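Local coordinates for histidine acid phosphatase (Bifidobacterium longum subsp. infantis, PDB 6RXD), which probably removes phosphate groups by hydrolysis from inositol polyphosphates such as phytate and from 2,3-bisphosphoglycerate, as a histidine acid phosphatase of the MINPP type, at residues 79-84 with 247-252; 64-67 with 71-74; 239-244 with 303-308; 309-314 with 328-333. All coordinates share one frame; numbering follows the deposited sequence.

Overall arrangement
All four contacts lie in the helical part of the histidine acid phosphatase fold, on the same side of the chain's centre and with none of the strands of the main mixed sheet among their segments. Interactions 1 and 2 adjoin, centres about 6 Å apart, because 71-74 pairs by backbone bonds with 247-252. Interactions 3 and 4 share helix 301-317 and have centres about 12 Å apart; the centre of interaction 1 is about 13 Å from the centre of either, and it touches both. Along the chain interaction 2 closes first, interactions 1 and 3 interleave, and interaction 4 comes last. Segments distant in sequence thus form one continuous core, with a zinc ion bound beside interactions 1 and 3.

Interaction 1 of 4, residues 79-84 with 247-252; sequences AEFVKN and QIFTEE. With ZN (zinc ion), chain C.
Phe81, on the helix 75-95, carries the whole contact from its side of 79-84, meeting Ile248 and Phe249 of the loop that leads into helix 251-258. Its CG stands anti to the backbone N (chi1 -169°), which sends the ring out from the helix toward that loop, where two neighbours receive it. Ile248 comes over one face: CG2 lies 4.2 Å from the centroid of the Phe81 ring, over the face but offset toward its rim, while the other branch ends in CD1, 3.8 Å from Phe81 CE1 at the rim. Phe249 makes a T-shaped (edge-to-face) pair, its edge toward the face of Phe81, with the two ring centroids 5.5 Å apart and the planes at 78°. The nearest atoms of that pair are Phe249 CZ and Phe81 CE2, at 3.9 Å. Ile248 CG2 also sits over the centre of the Phe249 ring, 3.6 Å above its plane, so one methyl packs against both aromatic rings. Leu308 of helix 301-317 adds further apolar cover to Phe81 and Ile248. One turn on from Phe81, Asn84 faces residues 328-333 instead, its OD1 bonded to Ala329 N and its ND2 to Tyr333 OH. Beyond Phe249, Thr250 caps the start of the next helix, and Glu251 reaches a zinc ion through OE2 at 2.2 Å, with His242 as the other ligand from this chain. The joint between helix and loop is therefore purely apolar, gripped by shape and ring orientation, while metal binding falls to the start of the helix that follows.

Interaction 2 of 4, residues 64-67 with 71-74; sequences ETAA and GFKS
The backbone of Ala66 on helix 55-69 and that of Gly71 just past its end come together with CA atoms 4.2 Å apart, joined by a nearly straight hydrogen bond of 2.7 Å from Gly71 N to Ala66 O. This bond reaches back five positions, as the six-to-one bond of a Schellman motif does, and is consistent with such a helix terminus. Gly71, without a side chain, sits close against the helix; a CB would lie 3.4 Å from Ala66 CA. Phe72 then folds back over the same residue. With CG beside the backbone N and anti to the carbonyl carbon (chi1 -76°), its ring presents one face to Ala66 CB, which stands 3.4 Å above the ring plane, offset toward the rim nearest CE2. Ala67 CB touches that rim more loosely, 4.4 Å from Phe72 CE2. The Phe249 ring meets the Phe72 ring at a shallow angle. Replacing Phe72 by a serine is likely to open a gap beside Ala66 CB and take from Phe249 one of its aromatic neighbours. The chemistry is thus mixed: a backbone hydrogen bond ties Gly71 to the end of the helix, and a CH-pi contact packs the Phe72 face on Ala66 CB.

Interaction 3 of 4, residues 239-244 with 303-308; sequences RASHDL and DAAMDL. With ZN (zinc ion), chain C.
Beside a zinc site, Ser241 and Leu244 of helix 235-245 pack against Ala305 and Leu308 of helix 301-317, a steep helix crossing in the helical part of the phosphatase fold. The short axes cross at 71° and approach to 8.7 Å, and small residues form the nearest CA pair, Ser241 CA and Ala305 CA, 5.1 Å apart. Ala305 points its methyl toward the other helix: CB lies 3.6 Å from Ser241 CB, and Ser241 OG passes alongside it while bonding back to Val237 O, one turn earlier. One turn further on, Leu244 has CG anti to its backbone N (chi1 -176°) and extends across the joint. Its CD2 branch does the touching, 3.8 Å from Ala305 CB and 3.9 Å from Leu308 CD2, so a single methyl bridges two positions of the partner helix. From the other side of helix 235-245, His242 binds the zinc ion through NE2 at 2.2 Å, with Glu251 as the second ligand from this chain. His242 ND1 is hydrogen-bonded to Glu301 OE2; this second-shell carboxylate fixes the turn of the imidazole and would probably make NE2 a stronger donor to the metal. The apolar crossing thus sets the helix that presents His242 beside the helix that begins with Glu301. Around the joint, Phe345 of helix 339-357 touches Ser241, Leu244 and Met306, while Met62 of helix 55-69 and Ile298 of strand 297-298 pack against Ala304.

Interaction 4 of 4, residues 309-314 with 328-333; sequences YNLYII and FAFDQY
Leu311 sets its CB over the centre of the Phe330 ring, the two side chains crossing obliquely, and Tyr312, the next residue, turns its own ring edge to Asp331. Leu311 CB sits almost on the normal of the Phe330 ring, 4.0 Å from its centroid, a CH-pi contact; the CD1 methyl reaches on to the rim, 3.8 Å from Phe330 CZ. Phe330 holds CG beside its backbone N (chi1 -70°), which stands the ring against the helix, while its CB meets Tyr312 CA at 3.9 Å. The Tyr312 ring has the backbone of Asp331 near its plane at the edge: CE1 approaches Asp331 CA to 3.8 Å and Asp331 CB to 4.0 Å. The two side chains run at about a right angle, and the carboxylate itself leads away from the ring, though their planes differ by only 15°. Phe330 to Tyr333 form a 3-10 turn in the connection from helix 301-317 to helix 339-357, so the chain leaves the first helix and doubles back to pack on it. Inside the turn Tyr333 N bonds to Phe330 O at 3.1 Å. Tyr312 OH is hydrogen-bonded to Arg8 O, tying in the N-terminal arm, and its ring stacks with Phe334. With a leucine in place of Tyr312, Arg8 O would probably be left without its hydroxyl partner and Phe334 without its ring stack. Leu85 and Asn84 of helix 75-95 also touch Leu311 and Phe330 respectively.

Interaction 1 of 4, residues 79-84 with 247-252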
loop_
_atom_site.group_PDB
_atom_site.type_symbol
_atom_site.label_atom_id
_atom_site.label_comp_id
_atom_site.label_asym_id
_atom_site.label_seq_id
_atom_site.Cartn_x
_atom_site.Cartn_y
_atom_site.Cartn_z
ATOM N N ALA A 79 15.081 21.200 22.640
ATOM C CA ALA A 79 15.038 21.995 21.418
ATOM C C ALA A 79 14.950 21.130 20.169
ATOM O O ALA A 79 14.231 21.462 19.228
ATOM C CB ALA A 79 16.256 22.931 21.348
ATOM N N GLU A 80 15.680 20.020 20.162
ATOM C CA GLU A 80 15.699 19.162 18.978
ATOM C C GLU A 80 14.363 18.456 18.782
ATOM O O GLU A 80 13.874 18.361 17.643
ATOM C CB GLU A 80 16.855 18.150 19.017
ATOM C CG GLU A 80 16.879 17.172 17.842
ATOM C CD GLU A 80 17.346 17.804 16.538
ATOM O OE1 GLU A 80 17.764 18.984 16.540
ATOM O OE2 GLU A 80 17.307 17.111 15.499
ATOM N N PHE A 81 13.755 18.000 19.868
ATOM C CA PHE A 81 12.464 17.318 19.792
ATOM C C PHE A 81 11.389 18.272 19.263
ATOM O O PHE A 81 10.639 17.935 18.346
ATOM C CB PHE A 81 12.091 16.776 21.172
ATOM C CG PHE A 81 10.914 15.839 21.170
ATOM C CD1 PHE A 81 11.013 14.575 20.608
ATOM C CD2 PHE A 81 9.719 16.220 21.748
ATOM C CE1 PHE A 81 9.921 13.716 20.612
ATOM C CE2 PHE A 81 8.630 15.365 21.770
ATOM C CZ PHE A 81 8.731 14.117 21.206
ATOM N N VAL A 82 11.330 19.484 19.813
ATOM C CA VAL A 82 10.350 20.474 19.378
ATOM C C VAL A 82 10.596 20.887 17.918
ATOM O O VAL A 82 9.660 21.108 17.151
ATOM C CB VAL A 82 10.347 21.709 20.319
ATOM C CG1 VAL A 82 9.375 22.776 19.821
ATOM C CG2 VAL A 82 9.993 21.291 21.743
ATOM N N LYS A 83 11.867 20.976 17.523
ATOM C CA LYS A 83 12.197 21.316 16.129
ATOM C C LYS A 83 11.705 20.239 15.160
ATOM O O LYS A 83 11.187 20.540 14.078
ATOM C CB LYS A 83 13.709 21.497 15.949
ATOM C CG LYS A 83 14.119 21.835 14.513
ATOM C CD LYS A 83 15.642 21.966 14.353
ATOM C CE LYS A 83 16.001 22.232 12.889
ATOM N NZ LYS A 83 17.470 22.299 12.666
ATOM N N ASN A 84 11.878 18.978 15.544
ATOM C CA ASN A 84 11.453 17.871 14.685
ATOM C C ASN A 84 9.942 17.893 14.501
ATOM O O ASN A 84 9.428 17.768 13.381
ATOM C CB ASN A 84 11.898 16.520 15.270
ATOM C CG ASN A 84 13.375 16.261 15.067
ATOM O OD1 ASN A 84 13.946 16.687 14.068
ATOM N ND2 ASN A 84 14.005 15.582 16.021
ATOM N N GLN A 247 15.384 8.312 25.668
ATOM C CA GLN A 247 16.378 9.115 24.953
ATOM C C GLN A 247 16.052 10.584 25.066
ATOM O O GLN A 247 16.914 11.443 24.874
ATOM C CB GLN A 247 16.327 8.814 23.457
ATOM C CG GLN A 247 16.677 7.427 23.055
ATOM C CD GLN A 247 16.607 7.272 21.557
ATOM O OE1 GLN A 247 17.594 7.494 20.854
ATOM N NE2 GLN A 247 15.431 6.921 21.057
ATOM N N ILE A 248 14.781 10.869 25.320
ATOM C CA ILE A 248 14.273 12.230 25.247
ATOM C C ILE A 248 13.819 12.723 26.614
ATOM O O ILE A 248 14.124 13.848 27.018
ATOM C CB ILE A 248 13.082 12.285 24.266
ATOM C CG1 ILE A 248 13.544 11.903 22.859
ATOM C CG2 ILE A 248 12.434 13.666 24.266
ATOM C CD1 ILE A 248 12.445 11.224 22.021
ATOM N N PHE A 249 13.093 11.876 27.338
ATOM C CA PHE A 249 12.428 12.305 28.562
ATOM C C PHE A 249 13.067 11.675 29.784
ATOM O O PHE A 249 13.605 10.566 29.711
ATOM C CB PHE A 249 10.946 11.910 28.535
ATOM C CG PHE A 249 10.173 12.516 27.394
ATOM C CD1 PHE A 249 9.706 13.825 27.473
ATOM C CD2 PHE A 249 9.914 11.777 26.243
ATOM C CE1 PHE A 249 8.996 14.387 26.415
ATOM C CE2 PHE A 249 9.200 12.327 25.177
ATOM C CZ PHE A 249 8.737 13.632 25.265
ATOM N N THR A 250 12.986 12.371 30.919
ATOM C CA THR A 250 13.561 11.846 32.160
ATOM C C THR A 250 12.772 10.674 32.715
ATOM O O THR A 250 11.592 10.511 32.422
ATOM C CB THR A 250 13.628 12.915 33.271
ATOM O OG1 THR A 250 12.298 13.283 33.671
ATOM C CG2 THR A 250 14.387 14.141 32.794
ATOM N N GLU A 251 13.433 9.871 33.541
ATOM C CA GLU A 251 12.777 8.751 34.209
ATOM C C GLU A 251 11.604 9.222 35.037
ATOM O O GLU A 251 10.534 8.612 35.038
ATOM C CB GLU A 251 13.776 8.046 35.125
ATOM C CG GLU A 251 14.891 7.339 34.399
ATOM C CD GLU A 251 14.401 6.204 33.529
ATOM O OE1 GLU A 251 13.292 5.662 33.761
ATOM O OE2 GLU A 251 15.154 5.858 32.607
ATOM N N GLU A 252 11.816 10.321 35.747
ATOM C CA GLU A 252 10.784 10.904 36.591
ATOM C C GLU A 252 9.556 11.330 35.777
ATOM O O GLU A 252 8.419 11.097 36.178
ATOM C CB GLU A 252 11.378 12.090 37.357
ATOM C CG GLU A 252 10.409 12.867 38.211
ATOM C CD GLU A 252 11.081 14.053 38.877
ATOM O OE1 GLU A 252 11.612 14.922 38.149
ATOM O OE2 GLU A 252 11.095 14.106 40.125
HETATM ZN ZN ZN C . 14.637 3.891 31.755
#

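Interaction 2 of 4, residues 64-67 with 71-74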
loop_
_atom_site.group_PDB
_atom_site.type_symbol
_atom_site.label_atom_id
_atom_site.label_comp_id
_atom_site.label_asym_id
_atom_site.label_seq_id
_atom_site.Cartn_x
_atom_site.Cartn_y
_atom_site.Cartn_z
ATOM N N GLU A 64 5.173 20.237 25.376
ATOM C CA GLU A 64 4.901 21.471 26.106
ATOM C C GLU A 64 4.855 21.205 27.615
ATOM O O GLU A 64 5.358 22.001 28.419
ATOM C CB GLU A 64 3.605 22.116 25.590
ATOM C CG GLU A 64 3.737 22.667 24.180
ATOM C CD GLU A 64 2.411 22.847 23.466
ATOM O OE1 GLU A 64 1.368 22.398 23.989
ATOM O OE2 GLU A 64 2.407 23.436 22.365
ATOM N N THR A 65 4.269 20.076 28.000
ATOM C CA THR A 65 4.227 19.695 29.410
ATOM C C THR A 65 5.628 19.364 29.940
ATOM O O THR A 65 6.015 19.787 31.035
ATOM C CB THR A 65 3.274 18.508 29.610
ATOM O OG1 THR A 65 1.946 18.919 29.267
ATOM C CG2 THR A 65 3.290 18.043 31.065
ATOM N N ALA A 66 6.400 18.617 29.156
ATOM C CA ALA A 66 7.785 18.328 29.531
ATOM C C ALA A 66 8.612 19.603 29.715
ATOM O O ALA A 66 9.431 19.698 30.629
ATOM C CB ALA A 66 8.435 17.408 28.500
ATOM N N ALA A 67 8.409 20.581 28.841
ATOM C CA ALA A 67 9.137 21.844 28.960
ATOM C C ALA A 67 8.761 22.570 30.244
ATOM O O ALA A 67 9.621 23.132 30.929
ATOM C CB ALA A 67 8.879 22.742 27.736
ATOM N N GLY A 71 10.922 17.987 32.164
ATOM C CA GLY A 71 10.897 16.571 31.831
ATOM C C GLY A 71 11.768 16.121 30.671
ATOM O O GLY A 71 11.767 14.939 30.329
ATOM N N PHE A 72 12.497 17.038 30.040
ATOM C CA PHE A 72 13.451 16.634 29.016
ATOM C C PHE A 72 14.799 16.330 29.654
ATOM O O PHE A 72 15.148 16.895 30.699
ATOM C CB PHE A 72 13.629 17.731 27.959
ATOM C CG PHE A 72 12.490 17.825 26.985
ATOM C CD1 PHE A 72 12.329 16.865 25.993
ATOM C CD2 PHE A 72 11.557 18.849 27.080
ATOM C CE1 PHE A 72 11.273 16.942 25.092
ATOM C CE2 PHE A 72 10.502 18.930 26.183
ATOM C CZ PHE A 72 10.360 17.980 25.185
ATOM N N LYS A 73 15.563 15.444 29.025
ATOM C CA LYS A 73 16.878 15.086 29.561
ATOM C C LYS A 73 17.904 16.216 29.487
ATOM O O LYS A 73 18.828 16.283 30.307
ATOM C CB LYS A 73 17.415 13.817 28.890
ATOM C CG LYS A 73 16.728 12.556 29.384
ATOM C CD LYS A 73 17.641 11.338 29.277
ATOM C CE LYS A 73 17.210 10.226 30.229
ATOM N NZ LYS A 73 17.753 8.905 29.788
ATOM N N SER A 74 17.736 17.111 28.517
ATOM C CA SER A 74 18.596 18.293 28.404
ATOM C C SER A 74 17.920 19.383 27.581
ATOM O O SER A 74 16.913 19.133 26.904
ATOM C CB SER A 74 19.944 17.942 27.765
ATOM O OG SER A 74 19.811 17.757 26.368
#

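Interaction 3 of 4, residues 239-244 with 303-308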
loop_
_atom_site.group_PDB
_atom_site.type_symbol
_atom_site.label_atom_id
_atom_site.label_comp_id
_atom_site.label_asym_id
_atom_site.label_seq_id
_atom_site.Cartn_x
_atom_site.Cartn_y
_atom_site.Cartn_z
ATOM N N ARG A 239 8.539 -2.600 26.853
ATOM C CA ARG A 239 9.923 -2.305 27.213
ATOM C C ARG A 239 10.568 -1.412 26.156
ATOM O O ARG A 239 11.250 -0.445 26.492
ATOM C CB ARG A 239 10.731 -3.596 27.397
ATOM C CG ARG A 239 10.343 -4.376 28.634
ATOM C CD ARG A 239 10.909 -5.787 28.596
ATOM N NE ARG A 239 12.365 -5.805 28.679
ATOM C CZ ARG A 239 13.112 -6.871 28.409
ATOM N NH1 ARG A 239 14.433 -6.801 28.508
ATOM N NH2 ARG A 239 12.537 -8.005 28.027
ATOM N N ALA A 240 10.328 -1.718 24.884
ATOM C CA ALA A 240 10.872 -0.928 23.778
ATOM C C ALA A 240 10.321 0.484 23.802
ATOM O O ALA A 240 11.013 1.439 23.449
ATOM C CB ALA A 240 10.549 -1.581 22.455
ATOM N N SER A 241 9.072 0.614 24.228
ATOM C CA SER A 241 8.448 1.927 24.310
ATOM C C SER A 241 9.177 2.797 25.326
ATOM O O SER A 241 9.465 3.962 25.069
ATOM C CB SER A 241 6.972 1.801 24.705
ATOM O OG SER A 241 6.222 1.144 23.691
ATOM N N HIS A 242 9.454 2.230 26.493
ATOM C CA HIS A 242 10.180 2.957 27.509
ATOM C C HIS A 242 11.587 3.302 27.029
ATOM O O HIS A 242 12.062 4.426 27.217
ATOM C CB HIS A 242 10.266 2.149 28.792
ATOM C CG HIS A 242 11.044 2.848 29.850
ATOM N ND1 HIS A 242 10.505 3.875 30.597
ATOM C CD2 HIS A 242 12.331 2.731 30.245
ATOM C CE1 HIS A 242 11.415 4.336 31.429
ATOM N NE2 HIS A 242 12.532 3.660 31.232
ATOM N N ASP A 243 12.253 2.327 26.418
ATOM C CA ASP A 243 13.606 2.503 25.894
ATOM C C ASP A 243 13.674 3.700 24.944
ATOM O O ASP A 243 14.542 4.581 25.060
ATOM C CB ASP A 243 14.018 1.222 25.164
ATOM C CG ASP A 243 15.506 1.144 24.901
ATOM O OD1 ASP A 243 16.269 0.926 25.862
ATOM O OD2 ASP A 243 15.907 1.272 23.728
ATOM N N LEU A 244 12.747 3.721 23.999
ATOM C CA LEU A 244 12.723 4.760 22.986
ATOM C C LEU A 244 12.573 6.128 23.621
ATOM O O LEU A 244 13.313 7.059 23.311
ATOM C CB LEU A 244 11.556 4.521 22.033
ATOM C CG LEU A 244 11.493 5.502 20.874
ATOM C CD1 LEU A 244 12.625 5.184 19.888
ATOM C CD2 LEU A 244 10.130 5.462 20.199
ATOM N N ASP A 303 1.652 4.505 23.967
ATOM C CA ASP A 303 1.028 5.483 23.082
ATOM C C ASP A 303 2.021 6.496 22.544
ATOM O O ASP A 303 2.014 6.797 21.345
ATOM C CB ASP A 303 -0.064 6.261 23.823
ATOM C CG ASP A 303 -1.277 5.422 24.136
ATOM O OD1 ASP A 303 -1.438 4.316 23.569
ATOM O OD2 ASP A 303 -2.088 5.902 24.950
ATOM N N ALA A 304 2.844 7.056 23.425
ATOM C CA ALA A 304 3.800 8.076 22.996
ATOM C C ALA A 304 4.846 7.503 22.049
ATOM O O ALA A 304 5.171 8.124 21.030
ATOM C CB ALA A 304 4.466 8.746 24.200
ATOM N N ALA A 305 5.361 6.314 22.362
ATOM C CA ALA A 305 6.394 5.701 21.531
ATOM C C ALA A 305 5.842 5.314 20.161
ATOM O O ALA A 305 6.508 5.508 19.136
ATOM C CB ALA A 305 7.016 4.481 22.233
ATOM N N MET A 306 4.633 4.751 20.132
ATOM C CA MET A 306 4.044 4.383 18.853
ATOM C C MET A 306 3.722 5.624 18.033
ATOM O O MET A 306 3.828 5.593 16.811
ATOM C CB MET A 306 2.796 3.501 19.040
ATOM C CG MET A 306 3.097 2.070 19.515
ATOM S SD MET A 306 4.134 1.095 18.387
ATOM C CE MET A 306 3.291 1.406 16.840
ATOM N N ASP A 307 3.350 6.720 18.687
ATOM C CA ASP A 307 3.157 7.974 17.958
ATOM C C ASP A 307 4.475 8.470 17.367
ATOM O O ASP A 307 4.507 8.923 16.214
ATOM C CB ASP A 307 2.523 9.051 18.848
ATOM C CG ASP A 307 1.086 8.742 19.194
ATOM O OD1 ASP A 307 0.568 7.724 18.702
ATOM O OD2 ASP A 307 0.476 9.520 19.955
ATOM N N LEU A 308 5.555 8.354 18.134
ATOM C CA LEU A 308 6.874 8.777 17.663
ATOM C C LEU A 308 7.324 7.884 16.507
ATOM O O LEU A 308 7.879 8.368 15.515
ATOM C CB LEU A 308 7.912 8.747 18.803
ATOM C CG LEU A 308 9.301 9.313 18.476
ATOM C CD1 LEU A 308 9.145 10.739 17.972
ATOM C CD2 LEU A 308 10.171 9.288 19.723
HETATM ZN ZN ZN C . 14.637 3.891 31.755
#

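Interaction 4 of 4, residues 309-314 with 328-333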
loop_
_atom_site.group_PDB
_atom_site.type_symbol
_atom_site.label_atom_id
_atom_site.label_comp_id
_atom_site.label_asym_id
_atom_site.label_seq_id
_atom_site.Cartn_x
_atom_site.Cartn_y
_atom_site.Cartn_z
ATOM N N TYR A 309 7.075 6.581 16.630
ATOM C CA TYR A 309 7.375 5.659 15.541
ATOM C C TYR A 309 6.570 6.013 14.295
ATOM O O TYR A 309 7.091 5.969 13.181
ATOM C CB TYR A 309 7.114 4.211 15.961
ATOM C CG TYR A 309 7.277 3.227 14.822
ATOM C CD1 TYR A 309 8.537 2.895 14.340
ATOM C CD2 TYR A 309 6.174 2.636 14.231
ATOM C CE1 TYR A 309 8.679 1.991 13.282
ATOM C CE2 TYR A 309 6.314 1.744 13.192
ATOM C CZ TYR A 309 7.563 1.430 12.724
ATOM O OH TYR A 309 7.676 0.541 11.679
ATOM N N ASN A 310 5.299 6.375 14.464
ATOM C CA ASN A 310 4.501 6.773 13.303
ATOM C C ASN A 310 5.060 8.014 12.606
ATOM O O ASN A 310 4.955 8.150 11.382
ATOM C CB ASN A 310 3.024 6.972 13.674
ATOM C CG ASN A 310 2.224 5.677 13.554
ATOM O OD1 ASN A 310 1.834 5.280 12.454
ATOM N ND2 ASN A 310 2.005 5.009 14.671
ATOM N N LEU A 311 5.656 8.920 13.372
ATOM C CA LEU A 311 6.263 10.097 12.746
ATOM C C LEU A 311 7.534 9.710 12.006
ATOM O O LEU A 311 7.802 10.219 10.921
ATOM C CB LEU A 311 6.539 11.201 13.779
ATOM C CG LEU A 311 5.299 11.821 14.434
ATOM C CD1 LEU A 311 5.742 12.984 15.318
ATOM C CD2 LEU A 311 4.290 12.299 13.395
ATOM N N TYR A 312 8.304 8.796 12.585
ATOM C CA TYR A 312 9.519 8.284 11.947
ATOM C C TYR A 312 9.226 7.646 10.592
ATOM O O TYR A 312 9.939 7.897 9.597
ATOM C CB TYR A 312 10.191 7.287 12.897
ATOM C CG TYR A 312 11.204 6.345 12.291
ATOM C CD1 TYR A 312 12.447 6.801 11.863
ATOM C CD2 TYR A 312 10.932 4.991 12.201
ATOM C CE1 TYR A 312 13.379 5.927 11.330
ATOM C CE2 TYR A 312 11.856 4.106 11.673
ATOM C CZ TYR A 312 13.080 4.584 11.240
ATOM O OH TYR A 312 14.014 3.716 10.712
ATOM N N ILE A 313 8.183 6.829 10.526
ATOM C CA ILE A 313 7.917 6.165 9.264
ATOM C C ILE A 313 7.292 7.101 8.231
ATOM O O ILE A 313 7.584 6.995 7.038
ATOM C CB ILE A 313 7.120 4.863 9.445
ATOM C CG1 ILE A 313 5.700 5.158 9.927
ATOM C CG2 ILE A 313 7.859 3.931 10.404
ATOM C CD1 ILE A 313 4.871 3.884 10.208
ATOM N N ILE A 314 6.446 8.029 8.674
ATOM C CA ILE A 314 5.874 8.995 7.731
ATOM C C ILE A 314 6.953 9.976 7.248
ATOM O O ILE A 314 6.915 10.439 6.115
ATOM C CB ILE A 314 4.652 9.721 8.325
ATOM C CG1 ILE A 314 3.483 8.746 8.483
ATOM C CG2 ILE A 314 4.172 10.847 7.422
ATOM C CD1 ILE A 314 2.882 8.269 7.156
ATOM N N PHE A 328 13.295 17.839 9.452
ATOM C CA PHE A 328 13.026 17.012 10.620
ATOM C C PHE A 328 13.961 15.809 10.547
ATOM O O PHE A 328 14.382 15.408 9.460
ATOM C CB PHE A 328 11.541 16.596 10.702
ATOM C CG PHE A 328 10.898 16.337 9.354
ATOM C CD1 PHE A 328 10.845 15.050 8.825
ATOM C CD2 PHE A 328 10.346 17.387 8.619
ATOM C CE1 PHE A 328 10.267 14.819 7.574
ATOM C CE2 PHE A 328 9.757 17.166 7.379
ATOM C CZ PHE A 328 9.717 15.883 6.850
ATOM N N ALA A 329 14.298 15.245 11.704
ATOM C CA ALA A 329 15.279 14.172 11.762
ATOM C C ALA A 329 14.875 13.120 12.789
ATOM O O ALA A 329 15.578 12.887 13.779
ATOM C CB ALA A 329 16.661 14.742 12.085
ATOM N N PHE A 330 13.729 12.488 12.555
ATOM C CA PHE A 330 13.225 11.477 13.481
ATOM C C PHE A 330 14.065 10.209 13.465
ATOM O O PHE A 330 14.060 9.437 14.439
ATOM C CB PHE A 330 11.755 11.169 13.195
ATOM C CG PHE A 330 10.826 12.294 13.557
ATOM C CD1 PHE A 330 10.461 12.506 14.879
ATOM C CD2 PHE A 330 10.322 13.146 12.583
ATOM C CE1 PHE A 330 9.615 13.548 15.233
ATOM C CE2 PHE A 330 9.467 14.192 12.931
ATOM C CZ PHE A 330 9.121 14.398 14.255
ATOM N N ASP A 331 14.812 9.998 12.382
ATOM C CA ASP A 331 15.669 8.822 12.316
ATOM C C ASP A 331 16.730 8.805 13.415
ATOM O O ASP A 331 17.208 7.735 13.786
ATOM C CB ASP A 331 16.296 8.651 10.926
ATOM C CG ASP A 331 17.067 9.862 10.477
ATOM O OD1 ASP A 331 16.690 10.989 10.863
ATOM O OD2 ASP A 331 18.049 9.683 9.723
ATOM N N GLN A 332 17.066 9.973 13.967
ATOM C CA GLN A 332 18.069 10.033 15.024
ATOM C C GLN A 332 17.646 9.306 16.297
ATOM O O GLN A 332 18.498 8.972 17.122
ATOM C CB GLN A 332 18.379 11.474 15.397
ATOM C CG GLN A 332 17.289 12.078 16.253
ATOM C CD GLN A 332 17.555 13.513 16.578
ATOM O OE1 GLN A 332 18.252 13.815 17.545
ATOM N NE2 GLN A 332 17.002 14.415 15.772
ATOM N N TYR A 333 16.345 9.058 16.460
ATOM C CA TYR A 333 15.853 8.368 17.650
ATOM C C TYR A 333 15.806 6.868 17.444
ATOM O O TYR A 333 15.448 6.124 18.358
ATOM C CB TYR A 333 14.443 8.848 18.026
ATOM C CG TYR A 333 14.341 10.343 18.240
ATOM C CD1 TYR A 333 15.095 10.977 19.224
ATOM C CD2 TYR A 333 13.466 11.113 17.479
ATOM C CE1 TYR A 333 15.001 12.344 19.425
ATOM C CE2 TYR A 333 13.357 12.484 17.681
ATOM C CZ TYR A 333 14.133 13.088 18.647
ATOM O OH TYR A 333 14.043 14.451 18.859
#